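Local coordinates for protein LP04448p (Drosophila melanogaster, PDB 2QK2) that probably binds tubulin through its TOG domains and, as a member of the XMAP215 family, acts at microtubule plus ends to support their growth, at residues Val38-Leu43 with Ala77-Ala82; Glu120-Ile125 with Ala154-Arg159; Thr164-Leu169 with Ile204-Asp209; Leu173-Thr178 with Thr213-Asp218; Leu200-Lys205 with Ala234-Lys239. All blocks are in the same frame, centred on the assembly; numbering follows the deposited sequence.

Interaction 1 (Val38-Leu43 with Ala77-Ala82); sequences VLEKLL and AGKCLA
K79 is the first residue of 77-82 to meet 38-43, and it does so with the middle of its chain: CG lies beside the carboxylate of E40, 4.1 Å from CD, the two side chains crossing at about a right angle. Beyond CG the lysine bends (chi2 64°) and leads away, so NZ stays 6.5 Å from E40 OE2. Its ammonium pairs instead with E120 on helix 112-126, and E40 gets at most a longer-range attraction from it. C80 comes next and carries the centre of the contact. With SG anti to its own carbonyl carbon (chi1 -76°), the sulfur points at the backbone of the other helix and rests 3.7 Å from E40 N, touching E40 CB as well. L39 adds its CD2, 3.8 Å from C80 SG. L43, one turn further on, lays CD1 against the C80 backbone, only 3.2 Å from the carbonyl O, and 3.9 Å from C80 CB. The small cysteine is consistent with the chains coming so close here, the CA atoms of E40 and C80 being 5.5 Å apart. L81 and A82 then turn to other neighbours, L81 reaching I65 and I125 and A82 reaching E120. The two segments run in nearly the same direction, inclined by 28°, with their axes 9.6 Å apart, and helix 55-67 lies between them in sequence. Same-direction helices packed side by side, with a returning helix between them in the chain, are the mark of the HEAT-repeat solenoid from which TOG domains are built.

Interaction 2 (Glu120-Ile125 with Ala154-Arg159); sequences EAIDAI and ALFIAR
D123 and R159 meet because of two torsions: D123 sets CG anti to its carbonyl carbon (chi1 -74°), while the arginine bends at chi3 (-55°) and swings its guanidinium across to the carboxylate. They join neighbouring helices of the HEAT-repeat array, 112-126 and 147-161. The grip is side-on and two-handed. R159 NE gives a 2.7 Å bond to the syn lone pair of D123 OD2, nearly in the guanidinium plane. R159 NH2 reaches D123 OD1 at 3.0 Å, from the syn side but tilted out of the carboxylate plane. The two flat groups are therefore not coplanar; their planes stand 44° apart. Two bonds to two oxygens hold the arginine's rotation, and the paired charges probably favour each other's ionised form. Beneath this partly exposed bridge lies a buried apolar layer: I122 CD1 sits over the centre of the F156 ring as a CH-pi contact, 3.9 Å from the centroid, and I122 CG2 comes within 3.6 Å of F156 CD1. F156 also touches I138 of helix 131-141, as I122 touches L104 of helix 93-105. D123 OD1 lies at the edge of the phenylalanine ring, in its plane, and accepts a further 2.8 Å bond from a water that donates weakly to F156 O.

Interaction 3 (Thr164-Leu169 with Ile204-Asp209); sequences TQPTAL and IKLMGD
L206 and P166 cross at about a right angle, the leucine laying CD1 over one face of the proline ring, toward its CG side, 3.7 Å from P166 CG. CG of the leucine is anti to its backbone N (chi1 179°), which extends the side chain from the last turn of helix 190-207 into the loop opposite. There L206 CD1 also lies 3.3 Å from T164 O, and L206 CD2 is 4.2 Å from T164 CB. M207, deposited as selenomethionine, approaches differently: it folds back at chi2 and chi3, and its end lies against P166 and L169, at the two ends of the short 3-10 turn. Its SE lies beside P166 CB at 4.1 Å, while M207 CE is 3.4 Å from P166 O and 3.9 Å from L169 CB. Replacing L206 with an alanine would probably open a gap between the helix end and the loop, leaving that face of the P166 ring and T164 O without the leucine methyl that covers them. I236 and V240 of the C-terminal tail touch L206 and P166 respectively. Just beyond M207, G208 turns the chain out of the helix with positive phi (97°). A loop between two solenoid helices, 147-161 and 171-185, thus packs on the C-terminal end of a following helix, as in a stack of HEAT repeats.

Interaction 4 (Leu173-Thr178 with Thr213-Asp218); sequences LLKLLT and TPLLAD
L215 drives a leucine end toward helix 171-185, and the snug part of the contact lies where it meets T178 and L174. L215 CD1 comes 3.6 Å from T178 OG1 and 3.9 Å from L174 CG, lodged between the two residues one turn apart on the helix. T178 turns its methyl to L216 and to the base of L215: with CG2 anti to the backbone N and OG1 anti to the carbonyl carbon (chi1 -53°), CG2 lies 3.6 Å from L216 CD2 and 3.7 Å from L215 CB. T178 crosses both leucines at about a right angle, so one small residue serves two of them. Behind this side is helix 190-207, where L203 touches L174 and T178, and I204 meets L216. The other side is looser. K175 is exposed and offers only the aliphatic foot of its chain, CG standing 4.1 Å from L215 CD1, with its far end bent at chi3 and chi4. L215 is itself partly exposed, with its CD2 also near K175 CG. The threonine hydroxyl, set against a leucine methyl, is satisfied within its own helix. T178 OG1 donates a 2.7 Å bond to L174 O from above the carbonyl plane (35° out of it). T178 N bonds that same oxygen from the opposite face, so L174 O is held by two donors. The chemistry is thus that of a polar group made fit for an apolar setting: the hydroxyl spends its proton on its own helix, and the turn at 213-215, with L216 just after it, joins helix 171-185 through leucine side chains set against T178 and L174, with the K175 chain at the rim.

Interaction 5 (Leu200-Lys205 with Ala234-Lys239); sequences LGTLIK and AEIKIK
K205 NZ donates a 2.9 Å hydrogen bond to A234 O, and also reaches Q231 O near the end of helix 221-233. The bond meets the A234 carbonyl at a C=O...N angle of 153°, with the nitrogen tilted from the carbonyl plane by 16°. Two backbone oxygens at the C-terminal end of a helix, where the helix dipole is negative, would be expected to suit an ammonium group. The lysine reaches them by bending at chi2 and chi4, which folds its chain over A234; K205 CG lies 3.7 Å from A234 CB. That methyl faces helix 190-207 and also touches T202, 3.8 Å from OG1, whose own bond goes back to E198 O. The small alanine is consistent with the close approach, the CA atoms of T202 and A234 being 5.4 Å apart. Further along the tail I236 lays its end across the helix, with CD1 4.1 Å from K205 CB and 4.2 Å from T202 O. Putting a methionine in place of K205 would probably cost the A234 and Q231 carbonyls this donor and leave the start of the tail less firmly placed. Beyond it the K237 backbone hydrogen-bonds with T162, and K239 O probably accepts from Q165 NE2. The arrangement is that of a C-terminal tail that leaves the last helix of a HEAT-repeat solenoid, crosses helix 190-207 at A234 and I236, and runs on to the loop after helix 147-161.

Interactions 1 and 2 follow one another along the chain and touch through helices 71-88 and 112-126, their centres 18 Å apart, with the salt bridge of K79 and E120 joining them. Interactions 3, 4 and 5 gather at the other end, on helix 190-207 and its neighbours: 3 and 5 have their centres about 7 Å apart and share I204 and K205, while 3 and 4, centres about 12 Å apart, have segments that alternate in sequence. Interaction 2 meets 5 where A158 packs on T202, so contact runs on through the middle. From interaction 1 to interaction 4, centres 38 Å apart, the contacts span an elongated HEAT-repeat domain, consistent with a TOG domain's tubulin-binding role.

Interaction 1 (Val38-Leu43 with Ala77-Ala82)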
# COMPACT_ATOMS: atom_id res chain seq x y z
N VAL A 38 -12.60 13.65 -13.63
CA VAL A 38 -12.11 15.01 -13.47
C VAL A 38 -10.99 15.07 -12.45
O VAL A 38 -9.98 15.74 -12.66
CB VAL A 38 -13.26 15.96 -13.05
CG1 VAL A 38 -12.72 17.35 -12.80
CG2 VAL A 38 -14.31 16.01 -14.16
N LEU A 39 -11.17 14.38 -11.33
CA LEU A 39 -10.16 14.36 -10.28
C LEU A 39 -8.88 13.71 -10.79
O LEU A 39 -7.78 14.25 -10.60
CB LEU A 39 -10.66 13.59 -9.05
CG LEU A 39 -9.62 13.37 -7.94
CD1 LEU A 39 -9.17 14.70 -7.35
CD2 LEU A 39 -10.23 12.48 -6.86
N GLU A 40 -9.01 12.55 -11.42
CA GLU A 40 -7.82 11.87 -11.92
C GLU A 40 -7.01 12.77 -12.85
O GLU A 40 -5.78 12.74 -12.83
CB GLU A 40 -8.18 10.57 -12.64
CG GLU A 40 -6.95 9.70 -12.88
CD GLU A 40 -7.29 8.30 -13.36
OE1 GLU A 40 -8.19 7.66 -12.76
OE2 GLU A 40 -6.63 7.83 -14.31
N LYS A 41 -7.70 13.57 -13.66
CA LYS A 41 -7.01 14.47 -14.58
C LYS A 41 -6.30 15.59 -13.83
O LYS A 41 -5.17 15.97 -14.16
CB LYS A 41 -7.99 15.07 -15.59
CG LYS A 41 -7.30 15.96 -16.62
CD LYS A 41 -8.29 16.62 -17.57
CE LYS A 41 -7.58 17.49 -18.59
NZ LYS A 41 -8.55 18.22 -19.46
N LEU A 42 -6.97 16.14 -12.81
CA LEU A 42 -6.37 17.20 -12.01
C LEU A 42 -5.09 16.67 -11.35
O LEU A 42 -4.07 17.36 -11.33
CB LEU A 42 -7.33 17.66 -10.91
CG LEU A 42 -8.52 18.52 -11.34
CD1 LEU A 42 -9.43 18.78 -10.14
CD2 LEU A 42 -8.00 19.83 -11.93
N LEU A 43 -5.16 15.46 -10.81
CA LEU A 43 -4.01 14.85 -10.14
C LEU A 43 -2.86 14.55 -11.10
O LEU A 43 -1.69 14.66 -10.72
CB LEU A 43 -4.44 13.57 -9.41
CG LEU A 43 -5.41 13.78 -8.23
CD1 LEU A 43 -5.90 12.43 -7.71
CD2 LEU A 43 -4.70 14.55 -7.12
N ALA A 77 -10.80 5.01 -8.17
CA ALA A 77 -10.66 5.61 -6.84
C ALA A 77 -9.31 5.23 -6.23
O ALA A 77 -8.68 6.04 -5.54
CB ALA A 77 -11.81 5.16 -5.94
N GLY A 78 -8.88 4.00 -6.46
CA GLY A 78 -7.59 3.56 -5.95
C GLY A 78 -6.48 4.36 -6.60
O GLY A 78 -5.56 4.83 -5.93
N LYS A 79 -6.56 4.53 -7.91
CA LYS A 79 -5.56 5.28 -8.66
C LYS A 79 -5.50 6.73 -8.15
O LYS A 79 -4.42 7.26 -7.87
CB LYS A 79 -5.90 5.27 -10.15
CG LYS A 79 -4.89 6.00 -11.03
CD LYS A 79 -3.54 5.30 -10.97
CE LYS A 79 -2.53 5.95 -11.90
NZ LYS A 79 -1.22 5.23 -11.86
N CYS A 80 -6.66 7.36 -8.02
CA CYS A 80 -6.71 8.73 -7.52
C CYS A 80 -6.09 8.85 -6.13
O CYS A 80 -5.40 9.83 -5.84
CB CYS A 80 -8.16 9.23 -7.47
SG CYS A 80 -8.87 9.66 -9.08
N LEU A 81 -6.34 7.87 -5.27
CA LEU A 81 -5.80 7.89 -3.92
C LEU A 81 -4.28 7.80 -3.97
O LEU A 81 -3.58 8.48 -3.21
CB LEU A 81 -6.38 6.73 -3.10
CG LEU A 81 -6.03 6.71 -1.60
CD1 LEU A 81 -6.48 8.00 -0.93
CD2 LEU A 81 -6.70 5.52 -0.95
N ALA A 82 -3.77 6.98 -4.88
CA ALA A 82 -2.33 6.81 -5.05
C ALA A 82 -1.70 8.13 -5.49
O ALA A 82 -0.69 8.55 -4.94
CB ALA A 82 -2.05 5.72 -6.08

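Interaction 2 (Glu120-Ile125 with Ala154-Arg159)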
# COMPACT_ATOMS: atom_id res chain seq x y z
N GLU A 120 -0.72 0.29 -5.89
CA GLU A 120 -0.19 1.63 -6.10
C GLU A 120 -0.60 2.55 -4.96
O GLU A 120 0.22 3.31 -4.44
CB GLU A 120 -0.70 2.23 -7.41
CG GLU A 120 -0.04 1.65 -8.64
CD GLU A 120 -0.56 2.31 -9.90
OE1 GLU A 120 -0.57 3.56 -9.96
OE2 GLU A 120 -0.95 1.57 -10.84
N ALA A 121 -1.86 2.47 -4.56
CA ALA A 121 -2.37 3.31 -3.49
C ALA A 121 -1.71 3.02 -2.16
O ALA A 121 -1.20 3.93 -1.51
CB ALA A 121 -3.89 3.14 -3.37
N ILE A 122 -1.71 1.76 -1.73
CA ILE A 122 -1.11 1.46 -0.44
C ILE A 122 0.40 1.72 -0.43
O ILE A 122 0.96 2.11 0.59
CB ILE A 122 -1.43 0.01 0.03
CG1 ILE A 122 -1.16 -0.10 1.54
CG2 ILE A 122 -0.61 -1.01 -0.73
CD1 ILE A 122 -1.75 -1.34 2.16
N ASP A 123 1.06 1.54 -1.58
CA ASP A 123 2.49 1.79 -1.66
C ASP A 123 2.80 3.29 -1.52
O ASP A 123 3.72 3.69 -0.79
CB ASP A 123 3.06 1.27 -3.00
CG ASP A 123 3.17 -0.26 -3.05
OD1 ASP A 123 2.83 -0.94 -2.05
OD2 ASP A 123 3.59 -0.79 -4.09
N ALA A 124 2.03 4.13 -2.22
CA ALA A 124 2.23 5.57 -2.15
C ALA A 124 1.95 6.05 -0.73
O ALA A 124 2.64 6.92 -0.21
CB ALA A 124 1.31 6.28 -3.15
N ILE A 125 0.94 5.47 -0.10
CA ILE A 125 0.58 5.85 1.26
C ILE A 125 1.65 5.44 2.26
O ILE A 125 1.95 6.17 3.21
CB ILE A 125 -0.78 5.24 1.65
CG1 ILE A 125 -1.88 5.86 0.77
CG2 ILE A 125 -1.07 5.46 3.13
CD1 ILE A 125 -3.28 5.38 1.08
N ALA A 154 1.38 -9.74 2.45
CA ALA A 154 2.78 -10.15 2.50
C ALA A 154 3.57 -9.47 1.39
O ALA A 154 4.71 -9.07 1.59
CB ALA A 154 2.90 -11.68 2.36
N LEU A 155 2.97 -9.36 0.20
CA LEU A 155 3.65 -8.71 -0.92
C LEU A 155 3.81 -7.22 -0.64
O LEU A 155 4.80 -6.60 -1.04
CB LEU A 155 2.86 -8.93 -2.21
CG LEU A 155 2.85 -10.38 -2.73
CD1 LEU A 155 1.94 -10.49 -3.94
CD2 LEU A 155 4.28 -10.82 -3.08
N PHE A 156 2.83 -6.64 0.04
CA PHE A 156 2.90 -5.22 0.40
C PHE A 156 4.12 -5.01 1.31
O PHE A 156 4.88 -4.06 1.14
CB PHE A 156 1.62 -4.79 1.14
CG PHE A 156 1.79 -3.52 1.95
CD1 PHE A 156 2.10 -2.32 1.32
CD2 PHE A 156 1.64 -3.54 3.33
CE1 PHE A 156 2.26 -1.15 2.06
CE2 PHE A 156 1.80 -2.38 4.09
CZ PHE A 156 2.11 -1.18 3.45
N ILE A 157 4.30 -5.92 2.27
CA ILE A 157 5.44 -5.85 3.18
C ILE A 157 6.76 -5.95 2.42
O ILE A 157 7.72 -5.22 2.70
CB ILE A 157 5.34 -6.98 4.24
CG1 ILE A 157 4.13 -6.73 5.15
CG2 ILE A 157 6.62 -7.05 5.06
CD1 ILE A 157 3.84 -7.86 6.11
N ALA A 158 6.81 -6.85 1.43
CA ALA A 158 8.01 -7.03 0.62
C ALA A 158 8.37 -5.73 -0.11
O ALA A 158 9.51 -5.27 -0.04
CB ALA A 158 7.81 -8.16 -0.38
N ARG A 159 7.40 -5.16 -0.82
CA ARG A 159 7.66 -3.92 -1.55
C ARG A 159 8.02 -2.80 -0.58
O ARG A 159 8.94 -2.02 -0.83
CB ARG A 159 6.44 -3.53 -2.39
CG ARG A 159 6.07 -4.54 -3.47
CD ARG A 159 5.05 -3.95 -4.47
NE ARG A 159 3.85 -3.44 -3.81
CZ ARG A 159 2.83 -4.18 -3.40
NH1 ARG A 159 2.83 -5.50 -3.58
NH2 ARG A 159 1.79 -3.60 -2.80
O HOH W 1 4.87 -0.98 -0.20

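Interaction 3 (Thr164-Leu169 with Ile204-Asp209)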
# COMPACT_ATOMS: atom_id res chain seq x y z
N THR A 164 12.62 0.86 2.98
CA THR A 164 12.63 1.12 4.41
C THR A 164 14.05 1.20 4.97
O THR A 164 14.93 0.46 4.55
CB THR A 164 11.85 0.03 5.16
OG1 THR A 164 10.53 -0.07 4.61
CG2 THR A 164 11.75 0.35 6.64
N GLN A 165 14.26 2.13 5.90
CA GLN A 165 15.56 2.28 6.54
C GLN A 165 15.71 1.16 7.56
O GLN A 165 14.79 0.87 8.32
CB GLN A 165 15.66 3.63 7.25
CG GLN A 165 15.84 4.83 6.35
CD GLN A 165 17.11 4.73 5.52
OE1 GLN A 165 18.17 4.40 6.04
NE2 GLN A 165 17.00 5.03 4.23
N PRO A 166 16.88 0.50 7.60
CA PRO A 166 17.08 -0.58 8.56
C PRO A 166 16.79 -0.12 9.99
O PRO A 166 16.24 -0.88 10.79
CB PRO A 166 18.55 -0.95 8.36
CG PRO A 166 18.74 -0.70 6.89
CD PRO A 166 18.05 0.64 6.71
N THR A 167 17.12 1.14 10.29
CA THR A 167 16.89 1.68 11.63
C THR A 167 15.41 1.89 11.96
O THR A 167 15.07 2.25 13.08
CB THR A 167 17.63 3.02 11.84
OG1 THR A 167 17.22 3.97 10.85
CG2 THR A 167 19.14 2.81 11.74
N ALA A 168 14.54 1.66 10.98
CA ALA A 168 13.10 1.82 11.20
C ALA A 168 12.50 0.60 11.90
O ALA A 168 11.34 0.63 12.33
CB ALA A 168 12.39 2.07 9.88
N LEU A 169 13.28 -0.47 12.01
CA LEU A 169 12.80 -1.69 12.67
C LEU A 169 13.58 -2.06 13.93
O LEU A 169 14.77 -2.36 13.86
CB LEU A 169 12.85 -2.88 11.71
CG LEU A 169 11.90 -2.94 10.51
CD1 LEU A 169 12.37 -1.99 9.42
CD2 LEU A 169 11.87 -4.37 9.97
N ILE A 204 15.44 -10.22 5.07
CA ILE A 204 16.82 -10.64 5.32
C ILE A 204 17.77 -9.74 4.52
O ILE A 204 18.83 -9.34 5.02
CB ILE A 204 17.06 -12.12 4.91
CG1 ILE A 204 16.16 -13.05 5.73
CG2 ILE A 204 18.52 -12.48 5.13
CD1 ILE A 204 16.33 -14.52 5.36
N LYS A 205 17.38 -9.45 3.29
CA LYS A 205 18.17 -8.58 2.42
C LYS A 205 18.41 -7.23 3.10
O LYS A 205 19.51 -6.69 3.05
CB LYS A 205 17.42 -8.33 1.10
CG LYS A 205 18.22 -8.67 -0.14
CD LYS A 205 19.45 -7.80 -0.29
CE LYS A 205 20.44 -8.42 -1.27
NZ LYS A 205 19.81 -8.91 -2.54
N LEU A 206 17.39 -6.71 3.77
CA LEU A 206 17.49 -5.42 4.44
C LEU A 206 18.16 -5.44 5.82
O LEU A 206 18.99 -4.58 6.12
CB LEU A 206 16.10 -4.79 4.59
CG LEU A 206 16.04 -3.43 5.31
CD1 LEU A 206 16.58 -2.35 4.38
CD2 LEU A 206 14.60 -3.11 5.70
N MSE A 207 17.79 -6.40 6.65
CA MSE A 207 18.33 -6.46 8.01
C MSE A 207 19.57 -7.31 8.20
O MSE A 207 20.25 -7.19 9.22
CB MSE A 207 17.24 -6.93 8.98
CG MSE A 207 15.95 -6.10 8.94
SE MSE A 207 16.23 -4.20 9.29
CE MSE A 207 16.47 -4.27 11.21
N GLY A 208 19.87 -8.18 7.24
CA GLY A 208 21.05 -9.03 7.36
C GLY A 208 20.74 -10.42 7.89
O GLY A 208 19.86 -10.59 8.74
N ASP A 209 21.47 -11.41 7.40
CA ASP A 209 21.29 -12.80 7.81
C ASP A 209 21.41 -13.03 9.31
O ASP A 209 20.57 -13.70 9.92
CB ASP A 209 22.31 -13.69 7.09
CG ASP A 209 21.65 -14.73 6.21
OD1 ASP A 209 20.92 -15.60 6.74
OD2 ASP A 209 21.87 -14.69 4.97

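Interaction 4 (Leu173-Thr178 with Thr213-Asp218)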
# COMPACT_ATOMS: atom_id res chain seq x y z
N LEU A 173 9.61 -5.21 16.62
CA LEU A 173 8.92 -5.19 15.33
C LEU A 173 9.44 -6.28 14.40
O LEU A 173 8.67 -6.93 13.69
CB LEU A 173 9.08 -3.82 14.66
CG LEU A 173 8.32 -3.61 13.34
CD1 LEU A 173 6.83 -3.90 13.55
CD2 LEU A 173 8.50 -2.18 12.87
N LEU A 174 10.76 -6.48 14.41
CA LEU A 174 11.38 -7.50 13.57
C LEU A 174 10.81 -8.87 13.95
O LEU A 174 10.43 -9.65 13.09
CB LEU A 174 12.90 -7.51 13.76
CG LEU A 174 13.62 -8.59 12.95
CD1 LEU A 174 13.43 -8.29 11.47
CD2 LEU A 174 15.11 -8.64 13.30
N LYS A 175 10.76 -9.15 15.25
CA LYS A 175 10.24 -10.43 15.72
C LYS A 175 8.76 -10.60 15.38
O LYS A 175 8.33 -11.66 14.93
CB LYS A 175 10.45 -10.56 17.23
CG LYS A 175 11.93 -10.61 17.62
CD LYS A 175 12.13 -10.30 19.10
CE LYS A 175 11.62 -11.41 20.00
NZ LYS A 175 12.49 -12.62 19.90
N LEU A 176 7.97 -9.54 15.59
CA LEU A 176 6.54 -9.59 15.31
C LEU A 176 6.28 -9.84 13.82
O LEU A 176 5.44 -10.67 13.45
CB LEU A 176 5.88 -8.27 15.73
CG LEU A 176 4.38 -8.14 15.41
CD1 LEU A 176 3.59 -9.15 16.22
CD2 LEU A 176 3.92 -6.72 15.73
N LEU A 177 6.99 -9.13 12.97
CA LEU A 177 6.84 -9.28 11.54
C LEU A 177 7.26 -10.68 11.08
O LEU A 177 6.53 -11.33 10.32
CB LEU A 177 7.67 -8.22 10.81
CG LEU A 177 6.95 -7.10 10.05
CD1 LEU A 177 5.68 -6.67 10.75
CD2 LEU A 177 7.91 -5.93 9.91
N THR A 178 8.42 -11.13 11.53
CA THR A 178 8.92 -12.45 11.14
C THR A 178 7.96 -13.55 11.61
O THR A 178 7.58 -14.43 10.83
CB THR A 178 10.33 -12.71 11.72
OG1 THR A 178 11.20 -11.62 11.37
CG2 THR A 178 10.91 -14.01 11.16
N THR A 213 18.14 -14.60 10.76
CA THR A 213 18.32 -16.05 10.83
C THR A 213 17.80 -16.71 12.11
O THR A 213 17.02 -17.66 12.04
CB THR A 213 19.81 -16.43 10.65
OG1 THR A 213 20.16 -16.31 9.27
CG2 THR A 213 20.07 -17.87 11.13
N PRO A 214 18.24 -16.23 13.28
CA PRO A 214 17.77 -16.83 14.53
C PRO A 214 16.26 -17.02 14.59
O PRO A 214 15.77 -18.01 15.13
CB PRO A 214 18.27 -15.84 15.58
CG PRO A 214 19.54 -15.34 14.98
CD PRO A 214 19.13 -15.09 13.54
N LEU A 215 15.52 -16.07 14.02
CA LEU A 215 14.06 -16.15 14.04
C LEU A 215 13.48 -17.19 13.08
O LEU A 215 12.30 -17.50 13.15
CB LEU A 215 13.47 -14.77 13.73
CG LEU A 215 14.03 -13.62 14.57
CD1 LEU A 215 13.34 -12.32 14.19
CD2 LEU A 215 13.83 -13.91 16.06
N LEU A 216 14.32 -17.72 12.19
CA LEU A 216 13.87 -18.70 11.20
C LEU A 216 14.43 -20.10 11.48
O LEU A 216 14.38 -20.98 10.62
CB LEU A 216 14.28 -18.25 9.80
CG LEU A 216 13.85 -16.83 9.40
CD1 LEU A 216 14.47 -16.45 8.06
CD2 LEU A 216 12.33 -16.77 9.31
N ALA A 217 14.95 -20.29 12.68
CA ALA A 217 15.53 -21.57 13.06
C ALA A 217 14.61 -22.77 12.86
O ALA A 217 15.08 -23.87 12.57
CB ALA A 217 16.00 -21.51 14.52
N ASP A 218 13.30 -22.57 12.99
CA ASP A 218 12.36 -23.68 12.83
C ASP A 218 11.71 -23.80 11.45
O ASP A 218 10.84 -24.65 11.26
CB ASP A 218 11.26 -23.60 13.89
CG ASP A 218 11.81 -23.73 15.30
OD1 ASP A 218 12.61 -24.66 15.55
OD2 ASP A 218 11.42 -22.91 16.15

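Interaction 5 (Leu200-Lys205 with Ala234-Lys239)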
# COMPACT_ATOMS: atom_id res chain seq x y z
N LEU A 200 9.86 -12.39 3.53
CA LEU A 200 10.91 -12.84 4.43
C LEU A 200 12.29 -12.66 3.81
O LEU A 200 13.22 -12.21 4.47
CB LEU A 200 10.69 -14.32 4.78
CG LEU A 200 10.10 -14.74 6.13
CD1 LEU A 200 9.75 -13.55 7.00
CD2 LEU A 200 8.89 -15.62 5.88
N GLY A 201 12.41 -13.00 2.53
CA GLY A 201 13.68 -12.85 1.85
C GLY A 201 14.10 -11.40 1.76
O GLY A 201 15.27 -11.06 1.91
N THR A 202 13.13 -10.52 1.52
CA THR A 202 13.42 -9.10 1.41
C THR A 202 13.85 -8.60 2.79
O THR A 202 14.76 -7.78 2.91
CB THR A 202 12.19 -8.32 0.91
OG1 THR A 202 11.73 -8.90 -0.32
CG2 THR A 202 12.55 -6.86 0.66
N LEU A 203 13.20 -9.11 3.83
CA LEU A 203 13.52 -8.71 5.19
C LEU A 203 14.98 -9.05 5.52
O LEU A 203 15.66 -8.28 6.19
CB LEU A 203 12.60 -9.41 6.19
CG LEU A 203 12.85 -9.06 7.66
CD1 LEU A 203 12.61 -7.57 7.88
CD2 LEU A 203 11.93 -9.88 8.55
N ILE A 204 15.44 -10.22 5.07
CA ILE A 204 16.82 -10.64 5.32
C ILE A 204 17.77 -9.74 4.52
O ILE A 204 18.83 -9.34 5.02
CB ILE A 204 17.06 -12.12 4.91
CG1 ILE A 204 16.16 -13.05 5.73
CG2 ILE A 204 18.52 -12.48 5.13
CD1 ILE A 204 16.33 -14.52 5.36
N LYS A 205 17.38 -9.45 3.29
CA LYS A 205 18.17 -8.58 2.42
C LYS A 205 18.41 -7.23 3.10
O LYS A 205 19.51 -6.69 3.05
CB LYS A 205 17.42 -8.33 1.10
CG LYS A 205 18.22 -8.67 -0.14
CD LYS A 205 19.45 -7.80 -0.29
CE LYS A 205 20.44 -8.42 -1.27
NZ LYS A 205 19.81 -8.91 -2.54
N ALA A 234 15.77 -9.80 -4.22
CA ALA A 234 15.31 -8.57 -3.58
C ALA A 234 16.31 -7.43 -3.80
O ALA A 234 17.52 -7.64 -3.71
CB ALA A 234 15.11 -8.80 -2.09
N GLU A 235 15.79 -6.24 -4.09
CA GLU A 235 16.62 -5.06 -4.31
C GLU A 235 16.24 -3.96 -3.32
O GLU A 235 15.15 -3.40 -3.41
CB GLU A 235 16.44 -4.52 -5.73
CG GLU A 235 16.80 -5.50 -6.83
CD GLU A 235 16.68 -4.87 -8.21
OE1 GLU A 235 15.58 -4.39 -8.56
OE2 GLU A 235 17.70 -4.85 -8.94
N ILE A 236 17.13 -3.66 -2.38
CA ILE A 236 16.86 -2.61 -1.41
C ILE A 236 17.17 -1.27 -2.07
O ILE A 236 18.33 -0.92 -2.29
CB ILE A 236 17.72 -2.77 -0.15
CG1 ILE A 236 17.48 -4.15 0.47
CG2 ILE A 236 17.39 -1.67 0.85
CD1 ILE A 236 16.02 -4.47 0.74
N LYS A 237 16.11 -0.54 -2.38
CA LYS A 237 16.22 0.74 -3.06
C LYS A 237 16.62 1.93 -2.20
O LYS A 237 16.79 3.03 -2.71
CB LYS A 237 14.90 1.04 -3.77
CG LYS A 237 14.49 -0.06 -4.73
CD LYS A 237 13.00 -0.03 -5.03
CE LYS A 237 12.62 -1.15 -6.00
NZ LYS A 237 13.05 -2.50 -5.53
N ILE A 238 16.80 1.72 -0.90
CA ILE A 238 17.17 2.83 -0.03
C ILE A 238 18.66 2.87 0.34
O ILE A 238 19.43 1.99 -0.03
CB ILE A 238 16.33 2.84 1.28
CG1 ILE A 238 16.50 1.51 2.03
CG2 ILE A 238 14.87 3.09 0.95
CD1 ILE A 238 17.78 1.39 2.82
N LYS A 239 19.03 3.93 1.06
CA LYS A 239 20.40 4.13 1.52
C LYS A 239 20.38 4.21 3.04
O LYS A 239 19.73 5.09 3.61
CB LYS A 239 20.97 5.43 0.96
CG LYS A 239 22.33 5.83 1.52
CD LYS A 239 23.42 4.86 1.09
CE LYS A 239 24.77 5.30 1.63
NZ LYS A 239 25.86 4.40 1.15